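Local coordinates for protein BRIC1 (Synthetic construct, PDB 6FF6) that is a computationally designed protein built to adopt a novel corrugated repeat architecture, with no natural function assigned to it, at residues A[166-171]-A[178-183]; A[184-189]-A[236-241]; A[188-193]-A[243-248]; A[216-221]-A[231-236]. All blocks are in the same frame, centred on the assembly; numbering follows the deposited sequence.

Contact 1 (A[166-171]-A[178-183]); sequences HFIKGA and TILQET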
loop_
_atom_site.group_PDB
_atom_site.type_symbol
_atom_site.label_atom_id
_atom_site.label_comp_id
_atom_site.label_asym_id
_atom_site.label_seq_id
_atom_site.Cartn_x
_atom_site.Cartn_y
_atom_site.Cartn_z
ATOM N N HIS A 166 -9.230 1.652 19.799
ATOM C CA HIS A 166 -9.098 2.712 18.801
ATOM C C HIS A 166 -8.642 2.143 17.455
ATOM O O HIS A 166 -9.181 2.539 16.416
ATOM C CB HIS A 166 -8.132 3.803 19.279
ATOM C CG HIS A 166 -7.951 4.919 18.292
ATOM N ND1 HIS A 166 -8.940 5.871 18.084
ATOM C CD2 HIS A 166 -6.901 5.199 17.485
ATOM C CE1 HIS A 166 -8.461 6.697 17.169
ATOM N NE2 HIS A 166 -7.237 6.336 16.778
ATOM N N PHE A 167 -7.668 1.204 17.473
ATOM C CA PHE A 167 -7.193 0.568 16.244
ATOM C C PHE A 167 -8.321 -0.218 15.560
ATOM O O PHE A 167 -8.552 -0.039 14.356
ATOM C CB PHE A 167 -5.990 -0.352 16.502
ATOM C CG PHE A 167 -5.597 -1.192 15.298
ATOM C CD1 PHE A 167 -4.893 -0.629 14.232
ATOM C CD2 PHE A 167 -5.963 -2.533 15.211
ATOM C CE1 PHE A 167 -4.545 -1.397 13.121
ATOM C CE2 PHE A 167 -5.604 -3.302 14.101
ATOM C CZ PHE A 167 -4.897 -2.729 13.068
ATOM N N ILE A 168 -9.010 -1.085 16.334
ATOM C CA ILE A 168 -10.092 -1.925 15.838
ATOM C C ILE A 168 -11.189 -1.072 15.237
ATOM O O ILE A 168 -11.645 -1.368 14.139
ATOM C CB ILE A 168 -10.602 -2.924 16.888
ATOM C CG1 ILE A 168 -9.458 -3.866 17.374
ATOM C CG2 ILE A 168 -11.742 -3.741 16.289
ATOM C CD1 ILE A 168 -9.714 -4.585 18.727
ATOM N N LYS A 169 -11.552 0.027 15.909
ATOM C CA LYS A 169 -12.547 0.965 15.405
ATOM C C LYS A 169 -12.105 1.552 14.080
ATOM O O LYS A 169 -12.871 1.499 13.118
ATOM C CB LYS A 169 -12.827 2.079 16.421
ATOM C CG LYS A 169 -13.972 2.994 15.990
ATOM C CD LYS A 169 -13.962 4.315 16.712
ATOM C CE LYS A 169 -12.928 5.308 16.228
ATOM N NZ LYS A 169 -12.948 6.565 17.024
ATOM N N GLY A 170 -10.887 2.096 14.044
ATOM C CA GLY A 170 -10.293 2.700 12.852
ATOM C C GLY A 170 -10.288 1.752 11.674
ATOM O O GLY A 170 -10.835 2.076 10.617
ATOM N N ALA A 171 -9.737 0.546 11.894
ATOM C CA ALA A 171 -9.664 -0.542 10.924
ATOM C C ALA A 171 -11.059 -1.029 10.452
ATOM O O ALA A 171 -11.257 -1.220 9.247
ATOM C CB ALA A 171 -8.866 -1.687 11.507
ATOM N N THR A 178 -19.563 -1.455 9.874
ATOM C CA THR A 178 -20.363 -0.516 10.667
ATOM C C THR A 178 -20.706 -1.059 12.064
ATOM O O THR A 178 -20.500 -0.343 13.044
ATOM C CB THR A 178 -21.606 -0.079 9.856
ATOM O OG1 THR A 178 -21.189 0.733 8.760
ATOM C CG2 THR A 178 -22.640 0.680 10.685
ATOM N N ILE A 179 -21.214 -2.308 12.157
ATOM C CA ILE A 179 -21.589 -2.933 13.428
ATOM C C ILE A 179 -20.380 -3.049 14.367
ATOM O O ILE A 179 -20.500 -2.651 15.521
ATOM C CB ILE A 179 -22.343 -4.263 13.206
ATOM C CG1 ILE A 179 -23.793 -3.973 12.830
ATOM C CG2 ILE A 179 -22.294 -5.162 14.420
ATOM C CD1 ILE A 179 -24.556 -5.130 12.219
ATOM N N LEU A 180 -19.228 -3.555 13.875
ATOM C CA LEU A 180 -17.980 -3.710 14.678
ATOM C C LEU A 180 -17.431 -2.367 15.139
ATOM O O LEU A 180 -16.994 -2.238 16.290
ATOM C CB LEU A 180 -16.884 -4.520 13.934
ATOM C CG LEU A 180 -15.506 -4.702 14.616
ATOM C CD1 LEU A 180 -15.611 -5.501 15.916
ATOM C CD2 LEU A 180 -14.518 -5.325 13.667
ATOM N N GLN A 181 -17.453 -1.378 14.227
ATOM C CA GLN A 181 -16.957 -0.039 14.479
ATOM C C GLN A 181 -17.734 0.599 15.584
ATOM O O GLN A 181 -17.126 1.107 16.511
ATOM C CB GLN A 181 -17.033 0.808 13.212
ATOM C CG GLN A 181 -16.362 2.161 13.348
ATOM C CD GLN A 181 -16.682 3.071 12.192
ATOM O OE1 GLN A 181 -17.789 3.039 11.625
ATOM N NE2 GLN A 181 -15.731 3.934 11.848
ATOM N N GLU A 182 -19.069 0.545 15.512
ATOM C CA GLU A 182 -19.943 1.129 16.513
ATOM C C GLU A 182 -19.751 0.543 17.898
ATOM O O GLU A 182 -19.649 1.312 18.852
ATOM C CB GLU A 182 -21.399 1.053 16.066
ATOM C CG GLU A 182 -21.722 2.008 14.923
ATOM C CD GLU A 182 -21.200 3.420 15.117
ATOM O OE1 GLU A 182 -20.121 3.731 14.561
ATOM O OE2 GLU A 182 -21.851 4.202 15.852
ATOM N N THR A 183 -19.665 -0.806 18.010
ATOM C CA THR A 183 -19.467 -1.516 19.268
ATOM C C THR A 183 -18.187 -1.063 19.926
ATOM O O THR A 183 -18.202 -0.718 21.105
ATOM C CB THR A 183 -19.505 -3.034 19.066
ATOM O OG1 THR A 183 -20.729 -3.378 18.438
ATOM C CG2 THR A 183 -19.412 -3.796 20.377
#
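Lys169 and Gln181 face each other where two consecutive helices run antiparallel, their CA atoms 4.6 Å apart, near enough for each side chain to lie on the other's backbone. This is the tight part of the contact. CG of Gln181 rests 3.6 Å from O of Lys169, and the two CG methylenes, one on each residue, meet at 3.7 Å. Each side chain leaves its helix with CG anti to the backbone N (chi1 -174° for Lys169, -172° for Gln181), and the aliphatic stems cross obliquely. Beyond the stems they part. The lysine bends at chi3 and carries its ammonium group away from Gln181 to a salt bridge with Glu188, five residues past the 178-183 segment on the same helix. Both residues remain partly exposed, so this polar edge borders solvent. On the buried edge the packing is purely apolar and looser: CG2 of Ile168 reaches CD2 of Leu180 at 4.1 Å, the two side chains crossing at about a right angle. No hydrogen bond spans the pair. The arrangement is a helical hairpin, 155-174 returning as 178-196 through a very short turn. Other helices close its buried face: Ile168 also touches Leu138 of helix 125-146, Leu180 packs on Gln219 of helix 203-224, and Ile179 and Thr183 meet Phe234 of helix 231-247.

Contact 2 (A[184-189]-A[236-241]); sequences THLMEN and YICNAL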
loop_
_atom_site.group_PDB
_atom_site.type_symbol
_atom_site.label_atom_id
_atom_site.label_comp_id
_atom_site.label_asym_id
_atom_site.label_seq_id
_atom_site.Cartn_x
_atom_site.Cartn_y
_atom_site.Cartn_z
ATOM N N THR A 184 -17.078 -1.077 19.166
ATOM C CA THR A 184 -15.760 -0.645 19.618
ATOM C C THR A 184 -15.748 0.838 19.971
ATOM O O THR A 184 -15.137 1.200 20.965
ATOM C CB THR A 184 -14.706 -0.961 18.584
ATOM O OG1 THR A 184 -15.159 -0.541 17.308
ATOM C CG2 THR A 184 -14.344 -2.411 18.533
ATOM N N HIS A 185 -16.443 1.692 19.190
ATOM C CA HIS A 185 -16.496 3.129 19.466
ATOM C C HIS A 185 -17.137 3.437 20.803
ATOM O O HIS A 185 -16.618 4.270 21.548
ATOM C CB HIS A 185 -17.226 3.914 18.374
ATOM C CG HIS A 185 -16.805 5.358 18.296
ATOM N ND1 HIS A 185 -15.819 5.883 19.133
ATOM C CD2 HIS A 185 -17.186 6.322 17.425
ATOM C CE1 HIS A 185 -15.659 7.144 18.758
ATOM N NE2 HIS A 185 -16.459 7.456 17.736
ATOM N N LEU A 186 -18.269 2.777 21.106
ATOM C CA LEU A 186 -18.961 2.964 22.371
ATOM C C LEU A 186 -18.095 2.565 23.553
ATOM O O LEU A 186 -18.094 3.275 24.559
ATOM C CB LEU A 186 -20.279 2.211 22.392
ATOM C CG LEU A 186 -21.385 2.811 21.550
ATOM C CD1 LEU A 186 -22.538 1.874 21.454
ATOM C CD2 LEU A 186 -21.864 4.136 22.113
ATOM N N MET A 187 -17.341 1.456 23.428
ATOM C CA MET A 187 -16.446 1.001 24.480
ATOM C C MET A 187 -15.267 1.987 24.591
ATOM O O MET A 187 -14.859 2.325 25.700
ATOM C CB MET A 187 -15.969 -0.423 24.185
ATOM C CG MET A 187 -15.076 -1.010 25.238
ATOM S SD MET A 187 -14.693 -2.710 24.786
ATOM C CE MET A 187 -13.749 -3.202 26.114
ATOM N N GLU A 188 -14.767 2.486 23.442
ATOM C CA GLU A 188 -13.666 3.448 23.372
ATOM C C GLU A 188 -13.968 4.714 24.159
ATOM O O GLU A 188 -13.117 5.162 24.919
ATOM C CB GLU A 188 -13.349 3.797 21.914
ATOM C CG GLU A 188 -12.145 4.700 21.740
ATOM C CD GLU A 188 -11.988 5.319 20.370
ATOM O OE1 GLU A 188 -12.970 5.323 19.597
ATOM O OE2 GLU A 188 -10.883 5.818 20.069
ATOM N N ASN A 189 -15.159 5.293 23.978
ATOM C CA ASN A 189 -15.561 6.495 24.705
ATOM C C ASN A 189 -15.545 6.264 26.223
ATOM O O ASN A 189 -15.057 7.124 26.960
ATOM C CB ASN A 189 -16.919 6.997 24.218
ATOM C CG ASN A 189 -16.879 7.649 22.858
ATOM O OD1 ASN A 189 -15.844 8.146 22.387
ATOM N ND2 ASN A 189 -18.020 7.676 22.200
ATOM N N TYR A 236 -28.145 -5.343 22.031
ATOM C CA TYR A 236 -27.976 -5.665 23.440
ATOM C C TYR A 236 -26.741 -4.933 24.009
ATOM O O TYR A 236 -26.879 -4.187 24.983
ATOM C CB TYR A 236 -27.884 -7.201 23.639
ATOM C CG TYR A 236 -27.294 -7.622 24.969
ATOM C CD1 TYR A 236 -28.059 -7.605 26.135
ATOM C CD2 TYR A 236 -25.958 -7.997 25.072
ATOM C CE1 TYR A 236 -27.504 -7.942 27.370
ATOM C CE2 TYR A 236 -25.392 -8.328 26.299
ATOM C CZ TYR A 236 -26.168 -8.307 27.445
ATOM O OH TYR A 236 -25.586 -8.648 28.642
ATOM N N ILE A 237 -25.559 -5.114 23.374
ATOM C CA ILE A 237 -24.322 -4.516 23.859
ATOM C C ILE A 237 -24.315 -2.994 23.743
ATOM O O ILE A 237 -23.758 -2.332 24.615
ATOM C CB ILE A 237 -23.056 -5.172 23.236
ATOM C CG1 ILE A 237 -21.854 -5.038 24.176
ATOM C CG2 ILE A 237 -22.749 -4.699 21.822
ATOM C CD1 ILE A 237 -21.973 -5.906 25.452
ATOM N N CYS A 238 -24.934 -2.439 22.707
ATOM C CA CYS A 238 -24.969 -0.997 22.572
ATOM C C CYS A 238 -25.881 -0.365 23.612
ATOM O O CYS A 238 -25.529 0.689 24.146
ATOM C CB CYS A 238 -25.320 -0.581 21.153
ATOM S SG CYS A 238 -24.046 -1.009 19.931
ATOM N N ASN A 239 -26.991 -1.043 23.984
ATOM C CA ASN A 239 -27.838 -0.540 25.067
ATOM C C ASN A 239 -27.038 -0.589 26.381
ATOM O O ASN A 239 -27.033 0.386 27.118
ATOM C CB ASN A 239 -29.131 -1.370 25.236
ATOM C CG ASN A 239 -30.191 -1.239 24.175
ATOM O OD1 ASN A 239 -30.286 -0.248 23.439
ATOM N ND2 ASN A 239 -31.037 -2.256 24.104
ATOM N N ALA A 240 -26.370 -1.719 26.659
ATOM C CA ALA A 240 -25.562 -1.923 27.849
ATOM C C ALA A 240 -24.413 -0.915 27.952
ATOM O O ALA A 240 -24.175 -0.419 29.050
ATOM C CB ALA A 240 -25.027 -3.341 27.878
ATOM N N LEU A 241 -23.716 -0.592 26.821
ATOM C CA LEU A 241 -22.606 0.375 26.800
ATOM C C LEU A 241 -23.086 1.803 27.038
ATOM O O LEU A 241 -22.425 2.555 27.755
ATOM C CB LEU A 241 -21.776 0.290 25.506
ATOM C CG LEU A 241 -20.944 -0.995 25.291
ATOM C CD1 LEU A 241 -20.420 -1.066 23.890
ATOM C CD2 LEU A 241 -19.810 -1.120 26.282
#
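Leu186 and Leu241 mark the closest CA pair, 6.3 Å apart, of two helical segments that run nearly parallel. Their axes come within 9.8 Å, and their N-to-C directions differ by only 16°. Such a shallow crossing lets successive turns of 184-189 and 236-241 lie alongside one another, and the side chains that meet are all apolar. Leu186 does most of the work, using two parts of its side chain. Its CB sits 3.6 Å from CD1 of Leu241, while its CD1 methyl extends to Cys238, one turn earlier on the partner helix, touching SG at 3.6 Å and CB at 3.7 Å. The leucine thus lies along the ridge formed by Leu241 and Cys238. All three side chains hold their gamma atom anti to the carbonyl carbon; for Leu186 (chi1 -73°) this points the branch forward into the partner, as its CB already does. Leu241 answers in kind: its CD1 also comes within 4.0 Å of the backbone N of Met187, and its CD2 lies 4.4 Å from the Met187 CB. The rest of Met187 is fully extended and leads away from the 236-241 segment. Helix 203-224 covers one flank of this buried seam: its Thr212 touches Met187, Ile237 and Leu241, so the residues on either helix share a third wall. Toward helix 155-174 the 184-189 segment is covered separately, with Thr184 packed on Ile168.

Contact 3 (A[188-193]-A[243-248]); sequences ENLLDE and QLALEA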
loop_
_atom_site.group_PDB
_atom_site.type_symbol
_atom_site.label_atom_id
_atom_site.label_comp_id
_atom_site.label_asym_id
_atom_site.label_seq_id
_atom_site.Cartn_x
_atom_site.Cartn_y
_atom_site.Cartn_z
ATOM N N GLU A 188 -14.767 2.486 23.442
ATOM C CA GLU A 188 -13.666 3.448 23.372
ATOM C C GLU A 188 -13.968 4.714 24.159
ATOM O O GLU A 188 -13.117 5.162 24.919
ATOM C CB GLU A 188 -13.349 3.797 21.914
ATOM C CG GLU A 188 -12.145 4.700 21.740
ATOM C CD GLU A 188 -11.988 5.319 20.370
ATOM O OE1 GLU A 188 -12.970 5.323 19.597
ATOM O OE2 GLU A 188 -10.883 5.818 20.069
ATOM N N ASN A 189 -15.159 5.293 23.978
ATOM C CA ASN A 189 -15.561 6.495 24.705
ATOM C C ASN A 189 -15.545 6.264 26.223
ATOM O O ASN A 189 -15.057 7.124 26.960
ATOM C CB ASN A 189 -16.919 6.997 24.218
ATOM C CG ASN A 189 -16.879 7.649 22.858
ATOM O OD1 ASN A 189 -15.844 8.146 22.387
ATOM N ND2 ASN A 189 -18.020 7.676 22.200
ATOM N N LEU A 190 -16.021 5.075 26.669
ATOM C CA LEU A 190 -16.010 4.640 28.069
ATOM C C LEU A 190 -14.564 4.450 28.537
ATOM O O LEU A 190 -14.229 4.855 29.647
ATOM C CB LEU A 190 -16.814 3.337 28.260
ATOM C CG LEU A 190 -18.335 3.433 28.046
ATOM C CD1 LEU A 190 -18.969 2.064 27.995
ATOM C CD2 LEU A 190 -18.982 4.206 29.142
ATOM N N LEU A 191 -13.703 3.892 27.674
ATOM C CA LEU A 191 -12.283 3.699 27.978
ATOM C C LEU A 191 -11.539 5.039 28.073
ATOM O O LEU A 191 -10.592 5.151 28.856
ATOM C CB LEU A 191 -11.617 2.778 26.942
ATOM C CG LEU A 191 -12.122 1.333 26.880
ATOM C CD1 LEU A 191 -11.632 0.651 25.632
ATOM C CD2 LEU A 191 -11.733 0.553 28.109
ATOM N N ASP A 192 -11.978 6.052 27.294
ATOM C CA ASP A 192 -11.397 7.393 27.311
ATOM C C ASP A 192 -11.712 8.064 28.649
ATOM O O ASP A 192 -10.825 8.678 29.252
ATOM C CB ASP A 192 -11.913 8.239 26.142
ATOM C CG ASP A 192 -11.116 9.511 25.937
ATOM O OD1 ASP A 192 -9.941 9.415 25.536
ATOM O OD2 ASP A 192 -11.666 10.601 26.186
ATOM N N GLU A 193 -12.955 7.915 29.133
ATOM C CA GLU A 193 -13.340 8.465 30.428
ATOM C C GLU A 193 -12.662 7.691 31.572
ATOM O O GLU A 193 -12.257 8.301 32.565
ATOM C CB GLU A 193 -14.857 8.494 30.557
ATOM C CG GLU A 193 -15.490 9.835 30.214
ATOM C CD GLU A 193 -15.320 10.358 28.801
ATOM O OE1 GLU A 193 -16.159 10.009 27.941
ATOM O OE2 GLU A 193 -14.365 11.131 28.559
ATOM N N GLN A 243 -25.878 2.561 28.667
ATOM C CA GLN A 243 -26.409 2.468 30.028
ATOM C C GLN A 243 -25.266 2.803 30.988
ATOM O O GLN A 243 -25.437 3.618 31.888
ATOM C CB GLN A 243 -26.919 1.031 30.268
ATOM C CG GLN A 243 -27.453 0.714 31.657
ATOM C CD GLN A 243 -28.855 1.201 31.852
ATOM O OE1 GLN A 243 -29.657 1.284 30.915
ATOM N NE2 GLN A 243 -29.181 1.527 33.086
ATOM N N LEU A 244 -24.093 2.206 30.758
ATOM C CA LEU A 244 -22.877 2.427 31.534
ATOM C C LEU A 244 -22.360 3.850 31.399
ATOM O O LEU A 244 -21.817 4.374 32.357
ATOM C CB LEU A 244 -21.804 1.462 31.068
ATOM C CG LEU A 244 -20.929 0.856 32.126
ATOM C CD1 LEU A 244 -21.726 -0.094 33.020
ATOM C CD2 LEU A 244 -19.797 0.116 31.474
ATOM N N ALA A 245 -22.530 4.478 30.224
ATOM C CA ALA A 245 -22.125 5.862 29.954
ATOM C C ALA A 245 -22.917 6.840 30.796
ATOM O O ALA A 245 -22.454 7.952 31.053
ATOM C CB ALA A 245 -22.312 6.184 28.477
ATOM N N LEU A 246 -24.123 6.426 31.196
ATOM C CA LEU A 246 -25.037 7.190 32.038
ATOM C C LEU A 246 -24.752 6.853 33.497
ATOM O O LEU A 246 -24.619 7.765 34.311
ATOM C CB LEU A 246 -26.513 6.843 31.695
ATOM C CG LEU A 246 -27.048 7.218 30.293
ATOM C CD1 LEU A 246 -28.269 6.381 29.913
ATOM C CD2 LEU A 246 -27.375 8.698 30.205
ATOM N N GLU A 247 -24.654 5.540 33.816
ATOM C CA GLU A 247 -24.435 4.989 35.163
ATOM C C GLU A 247 -23.123 5.396 35.813
ATOM O O GLU A 247 -23.098 5.619 37.029
ATOM C CB GLU A 247 -24.572 3.462 35.170
ATOM C CG GLU A 247 -26.016 2.999 35.137
ATOM C CD GLU A 247 -26.261 1.502 35.124
ATOM O OE1 GLU A 247 -25.321 0.739 34.800
ATOM O OE2 GLU A 247 -27.407 1.095 35.423
ATOM N N ALA A 248 -22.036 5.476 35.022
ATOM C CA ALA A 248 -20.716 5.857 35.529
ATOM C C ALA A 248 -20.609 7.360 35.811
ATOM O O ALA A 248 -19.676 7.792 36.500
ATOM C CB ALA A 248 -19.637 5.422 34.556
#
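Leu190 projects from helix 178-196 onto Leu244 and Ala245 of helix 231-247, continuing the seam of a parallel helix pair within an all-helical bundle. The two methyls of Leu190 take different partners. CD2 settles on the backbone of Ala245, 3.6 Å from CA and 3.7 Å from N of that residue, with the small CB of Ala245 beside it at 3.9 Å. With only a methyl group at Ala245, the leucine reaches the main chain itself. CD1 turns instead to CD2 of Leu244, 4.1 Å away. Leu190 has the common extended leucine shape, CG anti to the carbonyl carbon (chi1 -67°), which brings both methyls to the partner helix. Leu244 is less regular, with chi1 at -141°, well off a staggered position; it meets Leu190 at about a right angle. Behind the two leucines lies helix 203-224, Leu190 touching Phe209 and Leu244 touching Ile205 and Leu208, while Met199 of the preceding loop packs on Leu190 and on Ala248. The interface itself is therefore hydrophobic and buried. Polar groups pair on the exposed surface of helix 231-247, one turn apart: NE2 of Gln243 donates to OE2 of Glu247 at 3.0 Å, nearly straight at 170°; the nitrogen stands above the carboxylate plane of Glu247, whereas OE2 lies in the amide plane of Gln243.

Contact 4 (A[216-221]-A[231-236]); sequences MQEQLD and AASFEY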
loop_
_atom_site.group_PDB
_atom_site.type_symbol
_atom_site.label_atom_id
_atom_site.label_comp_id
_atom_site.label_asym_id
_atom_site.label_seq_id
_atom_site.Cartn_x
_atom_site.Cartn_y
_atom_site.Cartn_z
ATOM N N MET A 216 -17.466 -8.501 20.132
ATOM C CA MET A 216 -16.575 -7.972 19.097
ATOM C C MET A 216 -15.859 -9.099 18.337
ATOM O O MET A 216 -15.701 -9.001 17.121
ATOM C CB MET A 216 -15.576 -6.975 19.688
ATOM C CG MET A 216 -16.230 -5.692 20.178
ATOM S SD MET A 216 -15.132 -4.449 20.938
ATOM C CE MET A 216 -14.156 -5.385 21.945
ATOM N N GLN A 217 -15.506 -10.187 19.036
ATOM C CA GLN A 217 -14.897 -11.380 18.448
ATOM C C GLN A 217 -15.888 -12.080 17.510
ATOM O O GLN A 217 -15.523 -12.477 16.412
ATOM C CB GLN A 217 -14.444 -12.358 19.540
ATOM C CG GLN A 217 -13.605 -13.519 18.981
ATOM C CD GLN A 217 -12.306 -13.071 18.319
ATOM O OE1 GLN A 217 -11.441 -12.453 18.951
ATOM N NE2 GLN A 217 -12.143 -13.379 17.035
ATOM N N GLU A 218 -17.152 -12.208 17.945
ATOM C CA GLU A 218 -18.230 -12.798 17.130
ATOM C C GLU A 218 -18.485 -11.922 15.901
ATOM O O GLU A 218 -18.731 -12.461 14.811
ATOM C CB GLU A 218 -19.515 -12.932 17.936
ATOM C CG GLU A 218 -19.464 -13.943 19.068
ATOM C CD GLU A 218 -20.699 -13.971 19.957
ATOM O OE1 GLU A 218 -21.621 -13.148 19.738
ATOM O OE2 GLU A 218 -20.741 -14.821 20.879
ATOM N N GLN A 219 -18.423 -10.567 16.079
ATOM C CA GLN A 219 -18.614 -9.605 14.981
ATOM C C GLN A 219 -17.474 -9.791 13.994
ATOM O O GLN A 219 -17.733 -9.965 12.815
ATOM C CB GLN A 219 -18.681 -8.150 15.490
ATOM C CG GLN A 219 -19.996 -7.780 16.167
ATOM C CD GLN A 219 -19.893 -6.495 16.941
ATOM O OE1 GLN A 219 -18.840 -5.872 17.026
ATOM N NE2 GLN A 219 -20.967 -6.072 17.551
ATOM N N LEU A 220 -16.231 -9.870 14.499
ATOM C CA LEU A 220 -15.036 -10.136 13.695
ATOM C C LEU A 220 -15.149 -11.479 12.920
ATOM O O LEU A 220 -14.985 -11.499 11.699
ATOM C CB LEU A 220 -13.807 -10.105 14.593
ATOM C CG LEU A 220 -12.478 -10.139 13.865
ATOM C CD1 LEU A 220 -12.256 -8.823 13.076
ATOM C CD2 LEU A 220 -11.311 -10.574 14.806
ATOM N N ASP A 221 -15.536 -12.553 13.622
ATOM C CA ASP A 221 -15.764 -13.888 13.069
ATOM C C ASP A 221 -16.837 -13.937 11.978
ATOM O O ASP A 221 -16.656 -14.628 10.969
ATOM C CB ASP A 221 -16.066 -14.893 14.188
ATOM C CG ASP A 221 -14.878 -15.197 15.106
ATOM O OD1 ASP A 221 -13.733 -14.768 14.783
ATOM O OD2 ASP A 221 -15.093 -15.841 16.156
ATOM N N ALA A 231 -27.351 -8.935 14.925
ATOM C CA ALA A 231 -28.097 -7.699 15.196
ATOM C C ALA A 231 -28.617 -7.665 16.644
ATOM O O ALA A 231 -28.584 -6.609 17.289
ATOM C CB ALA A 231 -29.251 -7.589 14.222
ATOM N N ALA A 232 -29.069 -8.832 17.164
ATOM C CA ALA A 232 -29.561 -8.963 18.539
ATOM C C ALA A 232 -28.473 -8.648 19.566
ATOM O O ALA A 232 -28.723 -7.889 20.489
ATOM C CB ALA A 232 -30.135 -10.348 18.760
ATOM N N SER A 233 -27.272 -9.184 19.375
ATOM C CA SER A 233 -26.106 -8.936 20.230
ATOM C C SER A 233 -25.668 -7.491 20.134
ATOM O O SER A 233 -25.286 -6.916 21.153
ATOM C CB SER A 233 -24.931 -9.819 19.819
ATOM O OG SER A 233 -25.062 -11.130 20.332
ATOM N N PHE A 234 -25.720 -6.913 18.915
ATOM C CA PHE A 234 -25.330 -5.541 18.655
ATOM C C PHE A 234 -26.196 -4.587 19.441
ATOM O O PHE A 234 -25.654 -3.724 20.135
ATOM C CB PHE A 234 -25.416 -5.222 17.162
ATOM C CG PHE A 234 -25.149 -3.767 16.825
ATOM C CD1 PHE A 234 -23.869 -3.227 16.951
ATOM C CD2 PHE A 234 -26.173 -2.942 16.369
ATOM C CE1 PHE A 234 -23.616 -1.896 16.600
ATOM C CE2 PHE A 234 -25.917 -1.613 16.020
ATOM C CZ PHE A 234 -24.643 -1.098 16.145
ATOM N N GLU A 235 -27.532 -4.757 19.358
ATOM C CA GLU A 235 -28.479 -3.922 20.072
ATOM C C GLU A 235 -28.334 -4.092 21.590
ATOM O O GLU A 235 -28.372 -3.111 22.346
ATOM C CB GLU A 235 -29.906 -4.227 19.609
ATOM C CG GLU A 235 -30.192 -3.825 18.166
ATOM C CD GLU A 235 -31.652 -3.664 17.788
ATOM O OE1 GLU A 235 -32.522 -3.664 18.694
ATOM O OE2 GLU A 235 -31.927 -3.514 16.576
ATOM N N TYR A 236 -28.145 -5.343 22.031
ATOM C CA TYR A 236 -27.976 -5.665 23.440
ATOM C C TYR A 236 -26.741 -4.933 24.009
ATOM O O TYR A 236 -26.879 -4.187 24.983
ATOM C CB TYR A 236 -27.884 -7.201 23.639
ATOM C CG TYR A 236 -27.294 -7.622 24.969
ATOM C CD1 TYR A 236 -28.059 -7.605 26.135
ATOM C CD2 TYR A 236 -25.958 -7.997 25.072
ATOM C CE1 TYR A 236 -27.504 -7.942 27.370
ATOM C CE2 TYR A 236 -25.392 -8.328 26.299
ATOM C CZ TYR A 236 -26.168 -8.307 27.445
ATOM O OH TYR A 236 -25.586 -8.648 28.642
#
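Gln219 and Phe234 form the nearest CA pair, 8.7 Å apart, between segments 216-221 and 231-236, which run antiparallel and leave the bridging to side-chain ends. The Gln219 side chain, extended beyond CG, brings its amide to the rim of the Phe234 ring: NE2 lies near the ring plane, 4.1 Å from CD1, so the nitrogen meets an edge and not the face. The amide and ring planes are turned 55° apart, and the two side chains cross at about a right angle. The amide is held from elsewhere, since NE2 donates to OG1 of Thr183 on helix 178-196. That hydroxyl in turn donates to O of Ile179, giving a short relay that ties the buried glutamine to a third helix. Phe234 has CG anti to its own N (chi1 175°), and its ring also packs on Glu182 of the same helix. On the more exposed side the approach is looser. OE1 of Glu218 stops 4.0 Å from OG of Ser233, a long polar approach. The serine hydroxyl instead bonds to Asp230, whose other carboxylate oxygen accepts from the backbone N of Ala232 in the first turn of the helix. Along helix 203-224, NE2 of Gln217 donates to OD1 of Asp221 at 3.1 Å and also bonds to Asp135 of helix 125-146. The small, partly buried contact is that of an antiparallel helical hairpin, in which the last helix folds back along 203-224 after a short connection.

Overall arrangement
All four contacts lie in the C-terminal half of the chain, and three of them use helix 178-196. Contacts 2 and 3 join it to helix 231-247 in succession, their centres 8 Å apart; across this step CD1 of Leu190 lies 3.5 Å from O of Leu241. The centre of contact 1 is 11 Å from that of contact 2, and the two are linked on the far face of helix 178-196, where ND1 of His166 lies 2.8 Å from OE2 of Glu188. Contact 4, nested in the chain loop that contact 2 closes, touches both contacts 1 and 2. Contacts 3 and 4 stay apart, with centres 19 Å and nearest atoms about 7 Å distant.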